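Local atomic coordinates of penicillin-binding protein PbpB (Mycobacterium tuberculosis, PDB entry 6KGU), a protein that builds cross-linked peptidoglycan from lipid intermediates for the mycobacterial cell wall and is inactivated by beta-lactam antibiotics such as aztreonam. Residues Q14-G19 / G161-V166; A30-A35 / D124-P129; V224-K229 / T389-T394; R340-L345 / G364-I369; T354-P359 / P409-A414. All blocks are in the same frame, centred on the assembly; numbering follows the deposited sequence.

How the interactions relate
Interactions 1 and 2 lie at the surface of the N-terminal part of the chain, where backbone hydrogen bonds between antiparallel strands do most of the work; they meet where G19 O accepts from R126 NH2. Interactions 3, 4 and 5 belong to the transpeptidase domain. Interaction 3, near the centre of the chain, is wholly buried and apolar across its segments, whereas interaction 4 is partly buried and lays a tyrosine ring on a proline-rich loop with one bridging water. Interaction 5 mixes an arginine, backbone bonds and two waters; it touches interaction 3 through L391, packed on T354, V356 and P409, and reaches the same mixed sheet as interaction 2.

Interaction 1 of 5, residues Q14-G19 / G161-V166; sequences QPAARG and GTDGSV
A16 N donates to D163 OD1 at 2.7 Å and almost straight (174°), a side-chain bond that prolongs a two-stranded antiparallel beta pairing centred on Q14 and G164. The carboxylate oxygen is met on its anti side, 25° out of the carboxylate plane. D163 reaches across because its CG is turned anti to its own carbonyl carbon (chi1 -60°), which brings OD1 within reach of the A16 amide; P15 CA also lies 3.4 Å from this oxygen. Q14 and G164 form a hydrogen-bonded pair. G164 N gives the shorter bond, 2.8 Å to Q14 O, while Q14 N returns one of 3.1 Å to G164 O. Beyond the bonds the packing is light. Q14 lays its CB against the G164 backbone, and its chain, extended beyond CG, carries OE1 to a weak hydrogen bond with A187 N. On the loop side the A16 methyl points at the backbone of G161-D163. Both segments belong to the N-terminal PBP dimerisation family region, and the pairing ties the start of the modelled chain to the residues after helix 156-160. R18 adds salt bridges to D156 of that helix and to E152 of helix 150-154. Where the two backbones begin to part, A16 CB rests 3.7 Å from T162 O.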
# COMPACT_ATOMS: atom_id res chain seq x y z
N GLN A 14 12.11 10.68 40.96
CA GLN A 14 13.08 9.84 40.27
C GLN A 14 12.63 9.68 38.82
O GLN A 14 11.79 8.81 38.53
CB GLN A 14 13.18 8.47 40.96
CG GLN A 14 14.59 8.04 41.32
CD GLN A 14 14.63 6.62 41.86
OE1 GLN A 14 13.65 5.88 41.79
NE2 GLN A 14 15.78 6.24 42.42
N PRO A 15 13.16 10.47 37.89
CA PRO A 15 12.56 10.53 36.54
C PRO A 15 12.83 9.27 35.71
O PRO A 15 13.93 8.74 35.70
CB PRO A 15 13.23 11.75 35.91
CG PRO A 15 14.53 11.89 36.65
CD PRO A 15 14.25 11.45 38.06
N ALA A 16 11.80 8.82 35.01
CA ALA A 16 12.00 7.74 34.04
C ALA A 16 12.68 8.27 32.79
O ALA A 16 12.36 9.37 32.31
CB ALA A 16 10.67 7.09 33.68
N ALA A 17 13.61 7.50 32.25
CA ALA A 17 14.29 7.85 31.01
C ALA A 17 13.51 7.33 29.81
O ALA A 17 13.14 6.15 29.76
CB ALA A 17 15.71 7.28 31.00
N ARG A 18 13.26 8.20 28.83
CA ARG A 18 12.46 7.83 27.68
C ARG A 18 13.14 6.75 26.86
O ARG A 18 14.35 6.79 26.63
CB ARG A 18 12.17 9.05 26.80
CG ARG A 18 11.09 8.79 25.75
CD ARG A 18 10.62 10.09 25.11
NE ARG A 18 9.55 9.86 24.13
CZ ARG A 18 8.26 9.77 24.45
NH1 ARG A 18 7.88 9.88 25.73
NH2 ARG A 18 7.36 9.56 23.50
N GLY A 19 12.36 5.77 26.42
CA GLY A 19 12.89 4.73 25.56
C GLY A 19 13.09 5.22 24.13
O GLY A 19 12.64 6.29 23.71
N GLY A 161 7.55 5.38 30.19
CA GLY A 161 7.67 4.76 31.50
C GLY A 161 6.90 5.54 32.57
O GLY A 161 5.95 6.27 32.29
N THR A 162 7.33 5.35 33.82
CA THR A 162 6.67 5.97 34.96
C THR A 162 7.72 6.45 35.95
O THR A 162 8.58 5.66 36.36
CB THR A 162 5.71 5.00 35.64
OG1 THR A 162 4.82 4.45 34.67
CG2 THR A 162 4.91 5.70 36.75
N ASP A 163 7.65 7.72 36.32
CA ASP A 163 8.61 8.27 37.27
C ASP A 163 8.46 7.62 38.64
O ASP A 163 7.34 7.41 39.14
CB ASP A 163 8.43 9.78 37.42
CG ASP A 163 8.64 10.52 36.11
OD1 ASP A 163 9.40 10.03 35.26
OD2 ASP A 163 8.02 11.59 35.94
N GLY A 164 9.59 7.30 39.26
CA GLY A 164 9.63 6.83 40.62
C GLY A 164 9.67 7.98 41.61
O GLY A 164 9.43 9.14 41.26
N SER A 165 9.99 7.64 42.86
CA SER A 165 9.96 8.60 43.95
C SER A 165 10.67 8.00 45.16
O SER A 165 10.72 6.77 45.32
CB SER A 165 8.52 8.98 44.31
OG SER A 165 8.42 9.41 45.67
N VAL A 166 11.22 8.87 46.00
CA VAL A 166 11.79 8.45 47.28
C VAL A 166 11.97 9.65 48.21
O VAL A 166 11.45 9.68 49.33
CB VAL A 166 13.14 7.72 47.09
CG1 VAL A 166 14.20 8.68 46.58
CG2 VAL A 166 13.56 7.03 48.39

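Interaction 2 of 5, residues A30-A35 / D124-P129; sequences AFTIEA and DLRQYP
F31 packs one face of its ring on Q127, whose CB lies 3.8 Å from the F31 ring centroid and 15° off the normal, a CH-pi contact. The ring stands over this neighbour because its CG sits between the backbone N and the carbonyl carbon (chi1 68°). The same residues form an antiparallel hydrogen-bonded pair, with Q127 N 2.6 Å from F31 O; I33 and L125 form the next such pair, and I33 CG1 meets L125 CB on the F31 face. A30 CB touches Y128 CE1 at 3.5 Å, and A30 CA sends a CA-H...O contact to Q127 O. On the other face R126, bent at chi2 (62°), folds its guanidinium back over the A30-F31 backbone, where F31 N lies above the plane. R126 NH1 donates to T32 OG1 at 2.8 Å, tilted from that plane. R126 has further partners in E152, a salt bridge through NE, and G19 O. Strand 122-127 is an edge strand, within this chain, of a mixed sheet in the PBP dimerisation family region; strand 28-36 separates it from strand 21-22, and strand 140-141 packs on R126 and Y128 through I141.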
# COMPACT_ATOMS: atom_id res chain seq x y z
N ALA A 30 14.78 7.43 16.96
CA ALA A 30 14.58 8.47 17.95
C ALA A 30 15.18 7.97 19.25
O ALA A 30 14.95 6.83 19.64
CB ALA A 30 13.09 8.80 18.12
N PHE A 31 15.94 8.83 19.92
CA PHE A 31 16.52 8.49 21.21
C PHE A 31 16.78 9.77 21.99
O PHE A 31 16.82 10.87 21.42
CB PHE A 31 17.81 7.67 21.06
CG PHE A 31 18.95 8.43 20.46
CD1 PHE A 31 19.82 9.16 21.28
CD2 PHE A 31 19.19 8.40 19.10
CE1 PHE A 31 20.88 9.87 20.74
CE2 PHE A 31 20.25 9.11 18.55
CZ PHE A 31 21.10 9.84 19.36
N THR A 32 16.94 9.62 23.30
CA THR A 32 17.04 10.76 24.20
C THR A 32 18.47 10.91 24.72
O THR A 32 19.15 9.92 24.99
CB THR A 32 16.05 10.60 25.35
OG1 THR A 32 14.71 10.74 24.83
CG2 THR A 32 16.28 11.64 26.45
N ILE A 33 18.93 12.15 24.83
CA ILE A 33 20.19 12.47 25.51
C ILE A 33 19.89 13.42 26.66
O ILE A 33 18.98 14.26 26.59
CB ILE A 33 21.26 13.08 24.57
CG1 ILE A 33 20.93 14.56 24.29
CG2 ILE A 33 21.37 12.28 23.30
CD1 ILE A 33 21.78 15.21 23.18
N GLU A 34 20.67 13.29 27.72
CA GLU A 34 20.53 14.19 28.86
C GLU A 34 21.26 15.49 28.60
O GLU A 34 22.40 15.50 28.12
CB GLU A 34 21.07 13.53 30.13
CG GLU A 34 20.03 12.80 30.93
CD GLU A 34 20.51 12.49 32.34
OE1 GLU A 34 21.17 13.37 32.96
OE2 GLU A 34 20.23 11.38 32.83
N ALA A 35 20.61 16.60 28.92
CA ALA A 35 21.26 17.90 28.87
C ALA A 35 20.80 18.71 30.08
O ALA A 35 20.19 18.17 31.01
CB ALA A 35 20.96 18.63 27.55
N ASP A 124 16.02 16.65 29.17
CA ASP A 124 16.25 15.56 28.24
C ASP A 124 15.94 16.02 26.82
O ASP A 124 14.88 16.59 26.57
CB ASP A 124 15.39 14.35 28.61
CG ASP A 124 15.98 13.55 29.76
OD1 ASP A 124 16.88 14.07 30.45
OD2 ASP A 124 15.54 12.40 29.96
N LEU A 125 16.87 15.77 25.89
CA LEU A 125 16.75 16.20 24.50
C LEU A 125 16.47 15.00 23.61
O LEU A 125 17.26 14.06 23.57
CB LEU A 125 18.02 16.90 24.03
CG LEU A 125 18.55 18.05 24.89
CD1 LEU A 125 19.80 18.64 24.24
CD2 LEU A 125 17.46 19.10 25.07
N ARG A 126 15.35 15.05 22.89
CA ARG A 126 15.02 14.00 21.93
C ARG A 126 15.82 14.21 20.65
O ARG A 126 15.91 15.33 20.14
CB ARG A 126 13.52 14.01 21.64
CG ARG A 126 13.01 12.71 21.03
CD ARG A 126 13.22 11.54 22.00
NE ARG A 126 12.42 10.37 21.64
CZ ARG A 126 12.62 9.14 22.10
NH1 ARG A 126 13.62 8.91 22.95
NH2 ARG A 126 11.83 8.14 21.70
N GLN A 127 16.43 13.14 20.14
CA GLN A 127 17.28 13.19 18.96
C GLN A 127 16.63 12.40 17.83
O GLN A 127 16.18 11.27 18.05
CB GLN A 127 18.66 12.59 19.25
CG GLN A 127 19.35 13.23 20.43
CD GLN A 127 19.66 14.68 20.18
OE1 GLN A 127 19.11 15.57 20.83
NE2 GLN A 127 20.52 14.94 19.22
N TYR A 128 16.61 12.98 16.63
CA TYR A 128 16.10 12.34 15.42
C TYR A 128 17.24 12.35 14.42
O TYR A 128 17.31 13.24 13.56
CB TYR A 128 14.85 13.04 14.87
CG TYR A 128 13.70 13.00 15.84
CD1 TYR A 128 12.89 11.88 15.95
CD2 TYR A 128 13.45 14.08 16.70
CE1 TYR A 128 11.84 11.83 16.87
CE2 TYR A 128 12.42 14.04 17.62
CZ TYR A 128 11.62 12.91 17.70
OH TYR A 128 10.58 12.86 18.61
N PRO A 129 18.18 11.41 14.52
CA PRO A 129 19.39 11.49 13.69
C PRO A 129 19.09 11.43 12.20
O PRO A 129 19.89 11.94 11.41
CB PRO A 129 20.22 10.28 14.15
CG PRO A 129 19.20 9.33 14.72
CD PRO A 129 18.17 10.22 15.38
O HOH W 1 15.97 6.99 24.31

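Interaction 3 of 5, residues V224-K229 / T389-T394; sequences VVLDAK and TLLQMT
V224 meets helix 390-394 with both of its methyls, CG2 lying 3.9 Å from L390 CD2 and CG1 4.1 Å from L391 CD1. The V224 and L390 side chains run past one another head to tail. L226, two residues along the same strand face, crosses L391 at about a right angle, its CD2 also 4.1 Å from L391 CD1, so one leucine methyl serves both strand residues. The closest approach belongs to T394, whose CG2 is 3.7 Å from L226 CG. T394 turns its methyl to the strand because CG2 is anti to the backbone N, while OG1 (chi1 -51°) swings back and donates to L390 O at 2.8 Å. L390 O also accepts from T394 N, the two donors coming from opposite faces of its plane; the hydroxyl is thus satisfied inside the helix although V224 CB lies beside it. One shell further out, T389 and Q392 make a capping box: Q392 N donates to T389 OG1 and T389 N to Q392 OE1, fixing the first turn that presents the two leucines. Q392 NE2 is held in turn by Q352 O and A363 O. This is helix-on-sheet packing in the transpeptidase core. Strand 220-227 runs between strands 233-238 and 509-516, with M236 meeting V224 and L391, V510 meeting T394, and helix 259-262 adding A260 and V261.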
# COMPACT_ATOMS: atom_id res chain seq x y z
N VAL A 224 4.12 2.08 0.01
CA VAL A 224 4.23 1.11 1.10
C VAL A 224 4.94 -0.12 0.54
O VAL A 224 4.64 -0.56 -0.57
CB VAL A 224 2.84 0.72 1.65
CG1 VAL A 224 2.94 -0.50 2.61
CG2 VAL A 224 2.17 1.94 2.35
N VAL A 225 5.89 -0.64 1.30
CA VAL A 225 6.56 -1.89 0.96
C VAL A 225 6.30 -2.88 2.10
O VAL A 225 6.67 -2.62 3.25
CB VAL A 225 8.07 -1.71 0.75
CG1 VAL A 225 8.71 -3.08 0.43
CG2 VAL A 225 8.35 -0.68 -0.39
N LEU A 226 5.70 -4.01 1.77
CA LEU A 226 5.47 -5.07 2.73
C LEU A 226 6.35 -6.27 2.44
O LEU A 226 6.62 -6.60 1.29
CB LEU A 226 4.00 -5.52 2.73
CG LEU A 226 2.90 -4.50 3.04
CD1 LEU A 226 1.53 -5.21 3.02
CD2 LEU A 226 3.14 -3.83 4.38
N ASP A 227 6.78 -6.94 3.51
CA ASP A 227 7.32 -8.28 3.35
C ASP A 227 6.22 -9.21 2.87
O ASP A 227 5.15 -9.29 3.48
CB ASP A 227 7.91 -8.80 4.66
CG ASP A 227 8.38 -10.23 4.54
OD1 ASP A 227 9.49 -10.45 4.05
OD2 ASP A 227 7.61 -11.15 4.87
N ALA A 228 6.49 -9.93 1.77
CA ALA A 228 5.45 -10.72 1.13
C ALA A 228 4.88 -11.78 2.05
O ALA A 228 3.66 -11.98 2.10
CB ALA A 228 6.00 -11.38 -0.14
N LYS A 229 5.74 -12.48 2.80
CA LYS A 229 5.27 -13.63 3.57
C LYS A 229 4.62 -13.22 4.89
O LYS A 229 3.58 -13.77 5.27
CB LYS A 229 6.42 -14.60 3.83
CG LYS A 229 6.80 -15.51 2.64
CD LYS A 229 8.13 -16.25 2.92
CE LYS A 229 8.41 -17.38 1.92
NZ LYS A 229 7.47 -18.53 2.11
N THR A 389 -7.42 2.52 2.01
CA THR A 389 -6.12 3.12 2.20
C THR A 389 -5.06 2.44 1.34
O THR A 389 -5.25 1.33 0.83
CB THR A 389 -5.71 3.05 3.67
OG1 THR A 389 -5.53 1.69 4.04
CG2 THR A 389 -6.81 3.67 4.55
N LEU A 390 -3.93 3.14 1.17
CA LEU A 390 -2.77 2.54 0.53
C LEU A 390 -2.35 1.25 1.22
O LEU A 390 -1.98 0.27 0.56
CB LEU A 390 -1.61 3.54 0.51
CG LEU A 390 -0.42 3.09 -0.35
CD1 LEU A 390 -0.90 2.73 -1.74
CD2 LEU A 390 0.68 4.18 -0.43
N LEU A 391 -2.39 1.23 2.56
CA LEU A 391 -1.97 0.03 3.28
C LEU A 391 -2.92 -1.14 3.00
O LEU A 391 -2.48 -2.28 2.80
CB LEU A 391 -1.89 0.31 4.79
CG LEU A 391 -1.46 -0.88 5.64
CD1 LEU A 391 -0.05 -1.36 5.27
CD2 LEU A 391 -1.54 -0.52 7.13
N GLN A 392 -4.24 -0.88 3.04
CA GLN A 392 -5.22 -1.90 2.68
C GLN A 392 -4.99 -2.41 1.26
O GLN A 392 -5.03 -3.62 1.01
CB GLN A 392 -6.63 -1.33 2.80
CG GLN A 392 -7.13 -1.17 4.23
CD GLN A 392 -8.49 -0.54 4.28
OE1 GLN A 392 -8.81 0.33 3.47
NE2 GLN A 392 -9.32 -0.97 5.24
N MET A 393 -4.81 -1.49 0.31
CA MET A 393 -4.56 -1.89 -1.08
C MET A 393 -3.35 -2.80 -1.16
O MET A 393 -3.42 -3.89 -1.75
CB MET A 393 -4.36 -0.63 -1.94
CG MET A 393 -4.13 -0.90 -3.42
SD MET A 393 -3.66 0.62 -4.30
CE MET A 393 -1.87 0.44 -4.35
N THR A 394 -2.24 -2.37 -0.57
CA THR A 394 -1.03 -3.19 -0.55
C THR A 394 -1.26 -4.51 0.17
O THR A 394 -0.70 -5.54 -0.23
CB THR A 394 0.10 -2.39 0.10
OG1 THR A 394 0.18 -1.10 -0.53
CG2 THR A 394 1.42 -3.09 -0.07

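Interaction 4 of 5, residues R340-L345 / G364-I369; sequences RYYDML and GLVPPI
Y342 lies with one ring face against I369, the main apolar contact between helix 338-347 and a loop that carries two successive prolines. I369 CB sits 4.1 Å from the Y342 ring centroid and 17° off its normal, a CH-pi contact, and I369 N lies over the same face, 3.7 Å above the plane but offset toward the rim. The ring reaches the loop because its CG is anti to the backbone N (chi1 178°), which sets it alongside the 366-369 backbone. I369 CG2 extends the contact along the CD2 and CE2 flank of the ring. P368 runs alongside the Y342 side chain, P368 CA 3.4 Å from Y342 OH. Further apolar packing comes from V366, whose CG1 is 3.9 Å from L345 CD1 and also touches Y342 CE1 at 4.2 Å; the valine methyl therefore fills the angle between two residues one helical turn apart. The polar part runs through water. One water is 2.6 Å from Y342 OH and donates to V366 O at 2.9 Å, so the phenol hydroxyl is linked to the loop backbone without direct bonding between the segments. P367 O, 3.6 Å from Y342 CE1, has its own donor in W372 NE1. In the transpeptidase domain this joins helix 338-347 to the loop leading on toward helix 390-401. L350 backs L345 and V366, E339 touches I369, and the helix side bearing Y341 and M344 packs on helix 272-281.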
# COMPACT_ATOMS: atom_id res chain seq x y z
N ARG A 340 -20.78 -14.02 -3.73
CA ARG A 340 -19.41 -14.49 -3.66
C ARG A 340 -18.44 -13.33 -3.86
O ARG A 340 -17.38 -13.30 -3.22
CB ARG A 340 -19.17 -15.60 -4.69
CG ARG A 340 -19.80 -16.95 -4.29
CD ARG A 340 -19.51 -18.09 -5.27
NE ARG A 340 -19.99 -17.81 -6.63
CZ ARG A 340 -20.08 -18.74 -7.59
NH1 ARG A 340 -19.74 -20.00 -7.34
NH2 ARG A 340 -20.51 -18.40 -8.81
N TYR A 341 -18.79 -12.36 -4.70
CA TYR A 341 -17.91 -11.21 -4.86
C TYR A 341 -17.76 -10.44 -3.55
O TYR A 341 -16.65 -10.15 -3.11
CB TYR A 341 -18.40 -10.29 -5.96
CG TYR A 341 -17.42 -9.17 -6.16
CD1 TYR A 341 -16.25 -9.38 -6.89
CD2 TYR A 341 -17.61 -7.94 -5.55
CE1 TYR A 341 -15.31 -8.36 -7.04
CE2 TYR A 341 -16.69 -6.92 -5.68
CZ TYR A 341 -15.54 -7.13 -6.42
OH TYR A 341 -14.62 -6.11 -6.54
N TYR A 342 -18.88 -10.09 -2.92
CA TYR A 342 -18.80 -9.36 -1.66
C TYR A 342 -18.06 -10.17 -0.60
O TYR A 342 -17.31 -9.60 0.21
CB TYR A 342 -20.20 -8.99 -1.17
CG TYR A 342 -20.20 -8.27 0.16
CD1 TYR A 342 -19.86 -6.93 0.23
CD2 TYR A 342 -20.54 -8.93 1.33
CE1 TYR A 342 -19.86 -6.26 1.44
CE2 TYR A 342 -20.55 -8.27 2.55
CZ TYR A 342 -20.21 -6.93 2.59
OH TYR A 342 -20.21 -6.26 3.79
N ASP A 343 -18.23 -11.49 -0.59
CA ASP A 343 -17.50 -12.29 0.39
C ASP A 343 -16.00 -12.17 0.17
O ASP A 343 -15.23 -12.10 1.13
CB ASP A 343 -17.94 -13.76 0.33
CG ASP A 343 -17.31 -14.59 1.44
OD1 ASP A 343 -17.68 -14.39 2.61
OD2 ASP A 343 -16.45 -15.45 1.15
N MET A 344 -15.57 -12.12 -1.09
CA MET A 344 -14.15 -12.02 -1.39
C MET A 344 -13.59 -10.67 -0.97
O MET A 344 -12.50 -10.59 -0.40
CB MET A 344 -13.92 -12.29 -2.88
CG MET A 344 -12.48 -12.31 -3.29
SD MET A 344 -11.62 -13.77 -2.73
CE MET A 344 -12.26 -14.99 -3.87
N LEU A 345 -14.32 -9.58 -1.27
CA LEU A 345 -13.95 -8.25 -0.79
C LEU A 345 -13.65 -8.26 0.69
O LEU A 345 -12.65 -7.69 1.14
CB LEU A 345 -15.08 -7.24 -1.04
CG LEU A 345 -15.40 -6.54 -2.35
CD1 LEU A 345 -16.66 -5.68 -2.18
CD2 LEU A 345 -14.22 -5.69 -2.87
N GLY A 364 -11.45 2.80 5.69
CA GLY A 364 -11.97 2.81 4.35
C GLY A 364 -13.48 2.66 4.40
O GLY A 364 -14.11 2.80 5.44
N LEU A 365 -14.06 2.34 3.24
CA LEU A 365 -15.51 2.22 3.15
C LEU A 365 -15.89 1.22 2.08
O LEU A 365 -15.46 1.35 0.93
CB LEU A 365 -16.15 3.57 2.84
CG LEU A 365 -17.62 3.61 3.29
CD1 LEU A 365 -17.72 3.13 4.75
CD2 LEU A 365 -18.19 5.01 3.12
N VAL A 366 -16.70 0.23 2.47
CA VAL A 366 -17.25 -0.76 1.55
C VAL A 366 -18.74 -0.91 1.85
O VAL A 366 -19.10 -1.39 2.92
CB VAL A 366 -16.55 -2.13 1.69
CG1 VAL A 366 -17.19 -3.13 0.73
CG2 VAL A 366 -15.04 -2.03 1.47
N PRO A 367 -19.63 -0.57 0.93
CA PRO A 367 -21.08 -0.74 1.18
C PRO A 367 -21.44 -2.20 1.40
O PRO A 367 -21.16 -3.06 0.54
CB PRO A 367 -21.73 -0.19 -0.10
CG PRO A 367 -20.68 -0.25 -1.13
CD PRO A 367 -19.35 -0.07 -0.43
N PRO A 368 -22.02 -2.53 2.55
CA PRO A 368 -22.46 -3.91 2.78
C PRO A 368 -23.52 -4.33 1.77
O PRO A 368 -24.25 -3.50 1.21
CB PRO A 368 -23.03 -3.87 4.21
CG PRO A 368 -23.37 -2.45 4.45
CD PRO A 368 -22.37 -1.64 3.68
N ILE A 369 -23.58 -5.64 1.51
CA ILE A 369 -24.37 -6.11 0.38
C ILE A 369 -25.86 -5.86 0.60
O ILE A 369 -26.58 -5.52 -0.35
CB ILE A 369 -24.05 -7.59 0.08
CG1 ILE A 369 -24.67 -8.01 -1.25
CG2 ILE A 369 -24.45 -8.50 1.24
CD1 ILE A 369 -24.29 -9.43 -1.67
O HOH W 2 -18.82 -4.11 4.00

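Interaction 5 of 5, residues T354-P359 / P409-A414; sequences TGVGLP and PRIIKA
R410 NH1 donates to two carbonyls, T354 O across the contact at 2.9 Å and P409 O of its own segment at 3.0 Å. P409 O lies in the guanidinium plane and T354 O is tilted 17° from it, while in both bonds the nitrogen stands above the carbonyl plane. The side chain points away at first, but bends at chi2 (-70°) and turns its end back over the 354-356 loop, where G355 O lies over one guanidinium face. A water in the guanidinium plane joins R410 NH2 to T354 O, giving that carbonyl a second donor. Further along, I411 N donates to V356 O at 3.3 Å, and another water, 2.7 Å from V356 O, carries the link to I412 N. V356 CA makes a CA-H...O contact with P409 O at 3.2 Å. Apolar packing flanks these bonds: T354 CB rests 3.9 Å from P409 CD, and L358 lies athwart I411, its CG 3.8 Å from I411 CG2. The T354 hydroxyl is hydrogen-bonded to the E361 carboxylate. Within the transpeptidase family region, the contact joins the loop after helix 338-347 to the approach to strand 412-416, which pairs with strands 192-195 and 422-424; V233 of strand 233-238 packs on V356, P409 and I411, and L151 of helix 150-154 touches L358 and I412.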
# COMPACT_ATOMS: atom_id res chain seq x y z
N THR A 354 -6.62 -2.49 9.52
CA THR A 354 -5.71 -3.61 9.56
C THR A 354 -5.26 -3.95 10.98
O THR A 354 -4.84 -5.08 11.22
CB THR A 354 -4.46 -3.33 8.71
OG1 THR A 354 -3.72 -2.26 9.32
CG2 THR A 354 -4.82 -2.97 7.27
N GLY A 355 -5.32 -2.98 11.90
CA GLY A 355 -4.66 -3.14 13.19
C GLY A 355 -3.15 -3.01 13.15
O GLY A 355 -2.46 -3.59 13.99
N VAL A 356 -2.62 -2.25 12.18
CA VAL A 356 -1.16 -2.20 11.97
C VAL A 356 -0.41 -1.62 13.17
O VAL A 356 0.80 -1.84 13.30
CB VAL A 356 -0.86 -1.39 10.68
CG1 VAL A 356 -1.42 0.03 10.81
CG2 VAL A 356 0.63 -1.35 10.39
N GLY A 357 -1.09 -0.89 14.05
CA GLY A 357 -0.41 -0.28 15.17
C GLY A 357 0.05 1.14 14.92
O GLY A 357 1.08 1.56 15.47
N LEU A 358 -0.66 1.88 14.09
CA LEU A 358 -0.33 3.27 13.81
C LEU A 358 -1.53 4.15 14.10
O LEU A 358 -2.66 3.77 13.78
CB LEU A 358 0.09 3.45 12.33
CG LEU A 358 1.45 2.85 11.93
CD1 LEU A 358 1.64 2.77 10.42
CD2 LEU A 358 2.57 3.67 12.57
N PRO A 359 -1.33 5.32 14.70
CA PRO A 359 -2.48 6.18 15.01
C PRO A 359 -3.13 6.75 13.75
O PRO A 359 -2.46 6.98 12.74
CB PRO A 359 -1.86 7.31 15.86
CG PRO A 359 -0.42 7.36 15.44
CD PRO A 359 -0.04 5.95 15.03
N PRO A 409 -0.93 -6.40 8.05
CA PRO A 409 0.38 -5.79 8.22
C PRO A 409 0.58 -5.26 9.63
O PRO A 409 -0.37 -4.83 10.29
CB PRO A 409 0.38 -4.64 7.20
CG PRO A 409 -1.05 -4.37 6.94
CD PRO A 409 -1.77 -5.67 7.09
N ARG A 410 1.83 -5.28 10.08
CA ARG A 410 2.21 -4.79 11.39
C ARG A 410 3.49 -3.99 11.24
O ARG A 410 4.36 -4.33 10.43
CB ARG A 410 2.45 -5.96 12.39
CG ARG A 410 1.20 -6.79 12.72
CD ARG A 410 0.25 -5.96 13.55
NE ARG A 410 -0.95 -6.68 13.98
CZ ARG A 410 -2.12 -6.66 13.36
NH1 ARG A 410 -2.28 -5.96 12.24
NH2 ARG A 410 -3.16 -7.33 13.88
N ILE A 411 3.63 -2.95 12.06
CA ILE A 411 4.81 -2.11 12.02
C ILE A 411 5.61 -2.16 13.32
O ILE A 411 6.77 -1.73 13.33
CB ILE A 411 4.46 -0.65 11.67
CG1 ILE A 411 5.73 0.11 11.20
CG2 ILE A 411 3.83 0.06 12.85
CD1 ILE A 411 5.45 1.27 10.26
N ILE A 412 5.02 -2.67 14.40
CA ILE A 412 5.74 -2.90 15.66
C ILE A 412 6.26 -4.33 15.62
O ILE A 412 5.46 -5.27 15.59
CB ILE A 412 4.85 -2.68 16.88
CG1 ILE A 412 4.00 -1.41 16.75
CG2 ILE A 412 5.72 -2.64 18.13
CD1 ILE A 412 4.81 -0.16 16.68
N LYS A 413 7.58 -4.49 15.62
CA LYS A 413 8.14 -5.84 15.64
C LYS A 413 8.29 -6.38 17.06
O LYS A 413 8.02 -7.56 17.31
CB LYS A 413 9.50 -5.87 14.93
CG LYS A 413 9.97 -7.29 14.62
CD LYS A 413 10.96 -7.34 13.48
CE LYS A 413 11.40 -8.77 13.16
NZ LYS A 413 10.25 -9.68 12.89
N ALA A 414 8.70 -5.54 18.00
CA ALA A 414 9.04 -6.00 19.35
C ALA A 414 9.21 -4.78 20.25
O ALA A 414 9.27 -3.64 19.79
CB ALA A 414 10.32 -6.85 19.34
O HOH W 3 -5.68 -7.59 12.84
O HOH W 4 2.35 -3.36 14.84